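Local coordinates for tubulin-like protein CetZ (Methanosaeta thermophila, PDB 3ZID), which binds GTP, probably hydrolyses it, and is a cytoskeletal relative of tubulin and FtsZ thought to take part in controlling archaeal cell shape, at residues Ile46-Ala51 with Asp65-Pro70; Asn134-Pro139 with Glu167-Ile172; Ala248-Ser253 with Pro314-Val319. One frame throughout, in Å; residues are numbered along the deposited sequence.

Interaction 1 (Ile46-Ala51 with Asp65-Pro70); sequences IAINTA and DRLHVP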
loop_
_atom_site.group_PDB
_atom_site.type_symbol
_atom_site.label_atom_id
_atom_site.label_comp_id
_atom_site.label_asym_id
_atom_site.label_seq_id
_atom_site.Cartn_x
_atom_site.Cartn_y
_atom_site.Cartn_z
ATOM N N ILE A 46 13.835 5.373 5.204
ATOM C CA ILE A 46 14.791 4.280 5.104
ATOM C C ILE A 46 14.281 3.269 4.109
ATOM O O ILE A 46 13.163 2.791 4.235
ATOM C CB ILE A 46 15.023 3.568 6.435
ATOM C CG1 ILE A 46 15.390 4.578 7.516
ATOM C CG2 ILE A 46 16.159 2.535 6.299
ATOM C CD1 ILE A 46 15.454 3.951 8.881
ATOM N N ALA A 47 15.089 2.992 3.092
ATOM C CA ALA A 47 14.801 1.932 2.151
ATOM C C ALA A 47 15.468 0.656 2.660
ATOM O O ALA A 47 16.682 0.600 2.813
ATOM C CB ALA A 47 15.329 2.293 0.796
ATOM N N ILE A 48 14.674 -0.374 2.911
ATOM C CA ILE A 48 15.208 -1.621 3.446
ATOM C C ILE A 48 15.042 -2.729 2.400
ATOM O O ILE A 48 13.974 -2.872 1.793
ATOM C CB ILE A 48 14.500 -1.972 4.776
ATOM C CG1 ILE A 48 14.546 -0.758 5.715
ATOM C CG2 ILE A 48 15.143 -3.207 5.427
ATOM C CD1 ILE A 48 13.735 -0.875 6.987
ATOM N N ASN A 49 16.110 -3.500 2.183
ATOM C CA ASN A 49 16.092 -4.599 1.220
ATOM C C ASN A 49 17.166 -5.653 1.493
ATOM O O ASN A 49 18.217 -5.356 2.051
ATOM C CB ASN A 49 16.268 -4.061 -0.202
ATOM C CG ASN A 49 15.519 -4.879 -1.235
ATOM O OD1 ASN A 49 15.424 -6.110 -1.135
ATOM N ND2 ASN A 49 14.953 -4.195 -2.228
ATOM N N THR A 50 16.883 -6.884 1.089
ATOM C CA THR A 50 17.849 -7.967 1.183
ATOM C C THR A 50 18.614 -8.091 -0.123
ATOM O O THR A 50 19.585 -8.827 -0.201
ATOM C CB THR A 50 17.152 -9.304 1.418
ATOM O OG1 THR A 50 16.197 -9.538 0.371
ATOM C CG2 THR A 50 16.447 -9.313 2.765
ATOM N N ALA A 51 18.171 -7.378 -1.149
ATOM C CA ALA A 51 18.850 -7.416 -2.441
ATOM C C ALA A 51 19.577 -6.103 -2.683
ATOM O O ALA A 51 18.948 -5.066 -2.885
ATOM C CB ALA A 51 17.856 -7.701 -3.553
ATOM N N ASP A 65 20.394 6.229 3.929
ATOM C CA ASP A 65 19.011 5.816 4.058
ATOM C C ASP A 65 18.759 4.515 3.302
ATOM O O ASP A 65 17.612 4.104 3.116
ATOM C CB ASP A 65 18.085 6.923 3.549
ATOM C CG ASP A 65 18.138 8.174 4.414
ATOM O OD1 ASP A 65 18.683 8.106 5.536
ATOM O OD2 ASP A 65 17.603 9.219 3.985
ATOM N N ARG A 66 19.839 3.880 2.856
ATOM C CA ARG A 66 19.746 2.599 2.164
ATOM C C ARG A 66 20.294 1.493 3.036
ATOM O O ARG A 66 21.498 1.392 3.246
ATOM C CB ARG A 66 20.498 2.619 0.836
ATOM C CG ARG A 66 20.089 3.714 -0.093
ATOM C CD ARG A 66 20.793 3.564 -1.434
ATOM N NE ARG A 66 20.528 4.712 -2.291
ATOM C CZ ARG A 66 20.971 4.839 -3.535
ATOM N NH1 ARG A 66 21.706 3.879 -4.075
ATOM N NH2 ARG A 66 20.667 5.920 -4.240
ATOM N N LEU A 67 19.381 0.693 3.573
ATOM C CA LEU A 67 19.723 -0.351 4.516
ATOM C C LEU A 67 19.710 -1.729 3.862
ATOM O O LEU A 67 18.649 -2.243 3.474
ATOM C CB LEU A 67 18.778 -0.312 5.717
ATOM C CG LEU A 67 19.098 -1.350 6.797
ATOM C CD1 LEU A 67 20.501 -1.138 7.332
ATOM C CD2 LEU A 67 18.096 -1.270 7.927
ATOM N N HIS A 68 20.903 -2.295 3.693
ATOM C CA HIS A 68 21.043 -3.648 3.180
ATOM C C HIS A 68 20.962 -4.656 4.317
ATOM O O HIS A 68 21.642 -4.532 5.329
ATOM C CB HIS A 68 22.365 -3.826 2.426
ATOM C CG HIS A 68 22.480 -5.149 1.733
ATOM N ND1 HIS A 68 23.660 -5.849 1.658
ATOM C CD2 HIS A 68 21.557 -5.899 1.085
ATOM C CE1 HIS A 68 23.463 -6.976 0.996
ATOM N NE2 HIS A 68 22.194 -7.031 0.636
ATOM N N VAL A 69 20.094 -5.637 4.152
ATOM C CA VAL A 69 19.985 -6.721 5.107
ATOM C C VAL A 69 20.541 -7.971 4.449
ATOM O O VAL A 69 19.880 -8.555 3.596
ATOM C CB VAL A 69 18.525 -6.953 5.501
ATOM C CG1 VAL A 69 18.425 -8.090 6.491
ATOM C CG2 VAL A 69 17.899 -5.652 6.050
ATOM N N PRO A 70 21.762 -8.385 4.816
ATOM C CA PRO A 70 22.364 -9.493 4.063
ATOM C C PRO A 70 21.506 -10.757 4.174
ATOM O O PRO A 70 20.994 -11.023 5.255
ATOM C CB PRO A 70 23.713 -9.697 4.765
ATOM C CG PRO A 70 23.972 -8.415 5.499
ATOM C CD PRO A 70 22.623 -7.920 5.916
#
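Ala-47, Ile-48 and Asn-49 pair in parallel with Arg-66, Leu-67 and His-68, joining strand 42-49 to 66-68, an outermost strand of the six-stranded parallel sheet in the GTPase domain. The two strands and helix 52-56 between them form a beta-alpha-beta unit. Its backbone bonds start at Ala-47 N to Asp-65 O (2.8 Å), pass through Leu-67 N to Ala-47 O and Asn-49 N to Leu-67 O, and finish at Val-69 N to Asn-49 O (2.8 Å). On the face packed against helix 79-98, Ile-46 and Leu-67 lie side by side, with CG2 of Ile-46 3.9 Å from CB of Leu-67. Further along, with CG1 beside the backbone N (chi1 -51°), Ile-48 brings its CG2 within 3.7 Å of Val-69 CG2. Asn-49 points to the other face, where OD1 accepts from Ala-51 N (3.0 Å) in an Asx turn just ahead of helix 52-56. Its ND2 bonds to Asn-14, a GTP-binding residue, while Thr-50 OG1 pairs with Thr-116 OG1, so the strand end abuts the nucleotide site. The His-68 ring reaches across to Thr-50, and its NE2 donates to Thr-50 O at 3.3 Å, from above the carbonyl plane.

Interaction 2 (Asn134-Pro139 with Glu167-Ile172); sequences NATIVP and EADGMI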
loop_
_atom_site.group_PDB
_atom_site.type_symbol
_atom_site.label_atom_id
_atom_site.label_comp_id
_atom_site.label_asym_id
_atom_site.label_seq_id
_atom_site.Cartn_x
_atom_site.Cartn_y
_atom_site.Cartn_z
ATOM N N ASN A 134 2.679 5.167 21.182
ATOM C CA ASN A 134 1.822 6.299 20.898
ATOM C C ASN A 134 1.759 6.620 19.401
ATOM O O ASN A 134 1.014 7.503 18.981
ATOM C CB ASN A 134 2.283 7.510 21.698
ATOM C CG ASN A 134 2.212 7.276 23.202
ATOM O OD1 ASN A 134 1.286 6.639 23.703
ATOM N ND2 ASN A 134 3.194 7.795 23.926
ATOM N N ALA A 135 2.540 5.904 18.598
ATOM C CA ALA A 135 2.621 6.202 17.166
ATOM C C ALA A 135 1.445 5.699 16.332
ATOM O O ALA A 135 0.830 4.681 16.636
ATOM C CB ALA A 135 3.924 5.662 16.591
ATOM N N THR A 136 1.156 6.428 15.263
ATOM C CA THR A 136 0.213 5.985 14.262
ATOM C C THR A 136 1.042 5.272 13.202
ATOM O O THR A 136 1.942 5.872 12.600
ATOM C CB THR A 136 -0.505 7.161 13.645
ATOM O OG1 THR A 136 -1.273 7.820 14.651
ATOM C CG2 THR A 136 -1.415 6.701 12.492
ATOM N N ILE A 137 0.783 3.982 13.013
ATOM C CA ILE A 137 1.584 3.160 12.102
ATOM C C ILE A 137 0.706 2.667 10.970
ATOM O O ILE A 137 -0.262 1.951 11.204
ATOM C CB ILE A 137 2.220 1.975 12.824
ATOM C CG1 ILE A 137 3.018 2.471 14.034
ATOM C CG2 ILE A 137 3.108 1.185 11.868
ATOM C CD1 ILE A 137 3.790 1.404 14.787
ATOM N N VAL A 138 1.038 3.067 9.747
ATOM C CA VAL A 138 0.170 2.824 8.604
ATOM C C VAL A 138 0.878 2.056 7.498
ATOM O O VAL A 138 1.792 2.572 6.844
ATOM C CB VAL A 138 -0.323 4.155 8.020
ATOM C CG1 VAL A 138 -1.145 3.919 6.757
ATOM C CG2 VAL A 138 -1.121 4.934 9.073
ATOM N N PRO A 139 0.475 0.798 7.290
ATOM C CA PRO A 139 1.038 0.138 6.115
ATOM C C PRO A 139 0.421 0.637 4.803
ATOM O O PRO A 139 -0.779 0.942 4.702
ATOM C CB PRO A 139 0.715 -1.351 6.354
ATOM C CG PRO A 139 -0.396 -1.362 7.304
ATOM C CD PRO A 139 -0.215 -0.147 8.182
ATOM N N GLU A 167 -2.516 -5.645 13.772
ATOM C CA GLU A 167 -3.290 -4.528 14.317
ATOM C C GLU A 167 -2.596 -3.171 14.183
ATOM O O GLU A 167 -2.461 -2.419 15.148
ATOM C CB GLU A 167 -3.638 -4.784 15.789
ATOM C CG GLU A 167 -4.760 -5.786 16.003
ATOM C CD GLU A 167 -5.041 -6.051 17.475
ATOM O OE1 GLU A 167 -4.190 -5.694 18.325
ATOM O OE2 GLU A 167 -6.114 -6.619 17.780
ATOM N N ALA A 168 -2.202 -2.849 12.964
ATOM C CA ALA A 168 -1.700 -1.526 12.645
ATOM C C ALA A 168 -2.869 -0.547 12.620
ATOM O O ALA A 168 -4.003 -0.943 12.837
ATOM C CB ALA A 168 -1.000 -1.551 11.317
ATOM N N ASP A 169 -2.604 0.727 12.345
ATOM C CA ASP A 169 -3.682 1.693 12.210
ATOM C C ASP A 169 -4.190 1.743 10.778
ATOM O O ASP A 169 -3.893 2.665 10.021
ATOM C CB ASP A 169 -3.227 3.075 12.677
ATOM C CG ASP A 169 -2.718 3.054 14.098
ATOM O OD1 ASP A 169 -3.554 2.910 15.020
ATOM O OD2 ASP A 169 -1.489 3.136 14.295
ATOM N N GLY A 170 -4.930 0.722 10.381
ATOM C CA GLY A 170 -5.502 0.757 9.056
ATOM C C GLY A 170 -4.459 0.314 8.065
ATOM O O GLY A 170 -3.368 -0.122 8.425
ATOM N N MET A 171 -4.807 0.413 6.802
ATOM C CA MET A 171 -3.912 -0.012 5.764
ATOM C C MET A 171 -4.332 0.698 4.503
ATOM O O MET A 171 -5.524 0.768 4.186
ATOM C CB MET A 171 -3.997 -1.535 5.626
ATOM C CG MET A 171 -3.617 -2.091 4.298
ATOM S SD MET A 171 -3.194 -3.838 4.421
ATOM C CE MET A 171 -4.439 -4.451 5.534
ATOM N N ILE A 172 -3.373 1.293 3.809
ATOM C CA ILE A 172 -3.725 1.875 2.522
ATOM C C ILE A 172 -3.465 0.908 1.379
ATOM O O ILE A 172 -2.330 0.518 1.126
ATOM C CB ILE A 172 -2.986 3.158 2.260
ATOM C CG1 ILE A 172 -3.604 4.264 3.132
ATOM C CG2 ILE A 172 -3.133 3.555 0.788
ATOM C CD1 ILE A 172 -2.634 5.319 3.575
#
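Asp-169 OD2 takes the backbone N-H of Ile-137 at 2.7 Å, an almost straight bond (168°) that uses the anti lone pair of the carboxylate oxygen. The residue grips the strand twice, because its own N donates to Ile-137 O at 2.9 Å. With CG beside the backbone N (chi1 -57°), the carboxylate lies back along strand 136-143, and OD2 also sits 3.3 Å from Thr-136 CA. OD1 makes a salt bridge with Lys-222, which Thr-136 OG1 shares as a hydrogen-bond partner. Replacing Asp-169 by an alanine would probably leave both Ile-137 N and the charge of Lys-222 without this mate. Asp-169 is the centre of an inverse gamma turn in the loop that leads from helix 150-165 to the edge strand 172-175 of the parallel sheet, closing a beta-alpha-beta crossover. Beyond the turn Ile-172 N bonds to Pro-139 O (2.8 Å), where sheet pairing begins. The Pro-139 ring packs against the loop, its CD 3.2 Å from Gly-170 O and 3.5 Å from Ala-168 CB, and its CG 4.0 Å from Met-171 CB. The carboxylate thus stands in for a strand partner, and the nearby lysine probably stabilises its negative charge.

Interaction 3 (Ala248-Ser253 with Pro314-Val319); sequences AAIKNS and PRVLSV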
loop_
_atom_site.group_PDB
_atom_site.type_symbol
_atom_site.label_atom_id
_atom_site.label_comp_id
_atom_site.label_asym_id
_atom_site.label_seq_id
_atom_site.Cartn_x
_atom_site.Cartn_y
_atom_site.Cartn_z
ATOM N N ALA A 248 -16.821 19.336 -8.000
ATOM C CA ALA A 248 -16.324 18.381 -8.968
ATOM C C ALA A 248 -15.009 17.800 -8.483
ATOM O O ALA A 248 -14.759 16.606 -8.622
ATOM C CB ALA A 248 -16.158 19.011 -10.333
ATOM N N ALA A 249 -14.171 18.657 -7.916
ATOM C CA ALA A 249 -12.909 18.199 -7.374
ATOM C C ALA A 249 -13.164 17.162 -6.272
ATOM O O ALA A 249 -12.515 16.139 -6.270
ATOM C CB ALA A 249 -12.061 19.358 -6.884
ATOM N N ILE A 250 -14.103 17.409 -5.350
ATOM C CA ILE A 250 -14.418 16.449 -4.284
ATOM C C ILE A 250 -14.934 15.135 -4.831
ATOM O O ILE A 250 -14.409 14.083 -4.472
ATOM C CB ILE A 250 -15.406 16.981 -3.243
ATOM C CG1 ILE A 250 -14.717 18.036 -2.386
ATOM C CG2 ILE A 250 -15.894 15.831 -2.349
ATOM C CD1 ILE A 250 -15.651 18.765 -1.437
ATOM N N LYS A 251 -15.892 15.172 -5.753
ATOM C CA LYS A 251 -16.417 13.949 -6.397
ATOM C C LYS A 251 -15.383 13.117 -7.151
ATOM O O LYS A 251 -15.384 11.900 -7.051
ATOM C CB LYS A 251 -17.542 14.311 -7.381
ATOM C CG LYS A 251 -17.986 13.117 -8.228
ATOM C CD LYS A 251 -19.236 13.402 -9.070
ATOM C CE LYS A 251 -19.642 12.147 -9.857
ATOM N NZ LYS A 251 -21.005 12.238 -10.475
ATOM N N ASN A 252 -14.535 13.780 -7.934
ATOM C CA ASN A 252 -13.518 13.113 -8.757
ATOM C C ASN A 252 -12.415 12.357 -7.980
ATOM O O ASN A 252 -11.789 11.447 -8.503
ATOM C CB ASN A 252 -12.870 14.135 -9.670
ATOM C CG ASN A 252 -13.755 14.512 -10.807
ATOM O OD1 ASN A 252 -14.701 13.800 -11.118
ATOM N ND2 ASN A 252 -13.519 15.688 -11.378
ATOM N N SER A 253 -12.139 12.800 -6.755
ATOM C CA SER A 253 -11.217 12.133 -5.822
ATOM C C SER A 253 -11.881 10.951 -5.149
ATOM O O SER A 253 -11.211 10.167 -4.480
ATOM C CB SER A 253 -10.722 13.088 -4.745
ATOM O OG SER A 253 -11.757 13.294 -3.799
ATOM N N PRO A 314 -7.012 24.242 -6.999
ATOM C CA PRO A 314 -7.390 23.314 -5.935
ATOM C C PRO A 314 -7.136 21.836 -6.248
ATOM O O PRO A 314 -7.236 21.407 -7.393
ATOM C CB PRO A 314 -8.884 23.578 -5.739
ATOM C CG PRO A 314 -9.318 24.358 -6.979
ATOM C CD PRO A 314 -8.132 25.106 -7.423
ATOM N N ARG A 315 -6.765 21.092 -5.211
ATOM C CA ARG A 315 -6.654 19.651 -5.299
ATOM C C ARG A 315 -7.294 19.057 -4.047
ATOM O O ARG A 315 -7.405 19.704 -2.990
ATOM C CB ARG A 315 -5.201 19.194 -5.445
ATOM C CG ARG A 315 -4.286 19.566 -4.289
ATOM C CD ARG A 315 -2.962 18.803 -4.432
ATOM N NE ARG A 315 -2.060 19.077 -3.317
ATOM C CZ ARG A 315 -0.881 18.483 -3.150
ATOM N NH1 ARG A 315 -0.473 17.578 -4.027
ATOM N NH2 ARG A 315 -0.110 18.805 -2.115
ATOM N N VAL A 316 -7.743 17.822 -4.179
ATOM C CA VAL A 316 -8.442 17.163 -3.105
ATOM C C VAL A 316 -7.788 15.824 -2.841
ATOM O O VAL A 316 -7.477 15.066 -3.765
ATOM C CB VAL A 316 -9.935 16.945 -3.445
ATOM C CG1 VAL A 316 -10.640 16.198 -2.314
ATOM C CG2 VAL A 316 -10.624 18.287 -3.695
ATOM N N LEU A 317 -7.588 15.553 -1.566
ATOM C CA LEU A 317 -7.188 14.239 -1.117
ATOM C C LEU A 317 -8.314 13.628 -0.310
ATOM O O LEU A 317 -8.861 14.244 0.590
ATOM C CB LEU A 317 -5.928 14.323 -0.263
ATOM C CG LEU A 317 -5.473 12.969 0.311
ATOM C CD1 LEU A 317 -4.713 12.219 -0.724
ATOM C CD2 LEU A 317 -4.606 13.199 1.532
ATOM N N SER A 318 -8.640 12.391 -0.624
ATOM C CA SER A 318 -9.610 11.663 0.169
ATOM C C SER A 318 -8.948 10.450 0.827
ATOM O O SER A 318 -8.187 9.713 0.197
ATOM C CB SER A 318 -10.792 11.243 -0.709
ATOM O OG SER A 318 -10.353 10.442 -1.799
ATOM N N VAL A 319 -9.212 10.273 2.110
ATOM C CA VAL A 319 -8.727 9.101 2.817
ATOM C C VAL A 319 -9.979 8.328 3.104
ATOM O O VAL A 319 -10.867 8.821 3.777
ATOM C CB VAL A 319 -7.990 9.449 4.131
ATOM C CG1 VAL A 319 -7.447 8.166 4.805
ATOM C CG2 VAL A 319 -6.854 10.485 3.867
#
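Helix 246-252 packs over one face of the mixed four-stranded sheet, and this contact joins its last turn and Ser-253 to strand 315-322. Val-316 carries the apolar part: its side chain points at the helix and spreads its two methyls over different residues. CG2, beside the backbone N, meets Ala-249 CB at 3.7 Å and comes within 4.3 Å of Ile-250 CG1. CG1, anti to that N (chi1 178°), faces Ser-253, whose OG lies 3.4 Å away. The backbones come close here, with the CA atoms of Ile-250 and Val-316 6.1 Å apart, which is consistent with the small side chain of Ala-249. Strand 315-322 is an inner strand, flanked by 232-238 and 270-279 and antiparallel to both, an arrangement that fits the second domain of the tubulin/FtsZ fold. Tyr-237 and Ile-277 on those neighbours extend the apolar surface beside Ala-249 and Val-316. Leu-317, by contrast, turns to the other face and packs on helix 186-210. Two serines supply the polar part of the contact. Ser-253 OG, held between its backbone N and carbonyl carbon (chi1 75°), folds back to donate to Ile-250 O at 2.8 Å. Two residues further along the strand from Val-316, Ser-318 OG donates to Ser-253 O at 2.8 Å, coming from above the carbonyl plane.

Interactions 1 and 2 belong to the same parallel sheet and tie down its two outermost strands, 66-68 and 172-175; their centres lie about 22 Å apart and they do not touch. Interaction 1 is the more exposed of the pair, a regular run of four backbone bonds whose end adjoins the nucleotide. Interaction 2 is buried, and there a side-chain acceptor joins just two backbone bonds. Interaction 3, also buried, belongs to the mixed sheet, about 6 Å from interaction 2 between nearest atoms. It packs a helix on a sheet through a few apolar contacts round one valine and a single side-chain-to-backbone hydrogen bond, and no backbone-to-backbone hydrogen bond joins its segments.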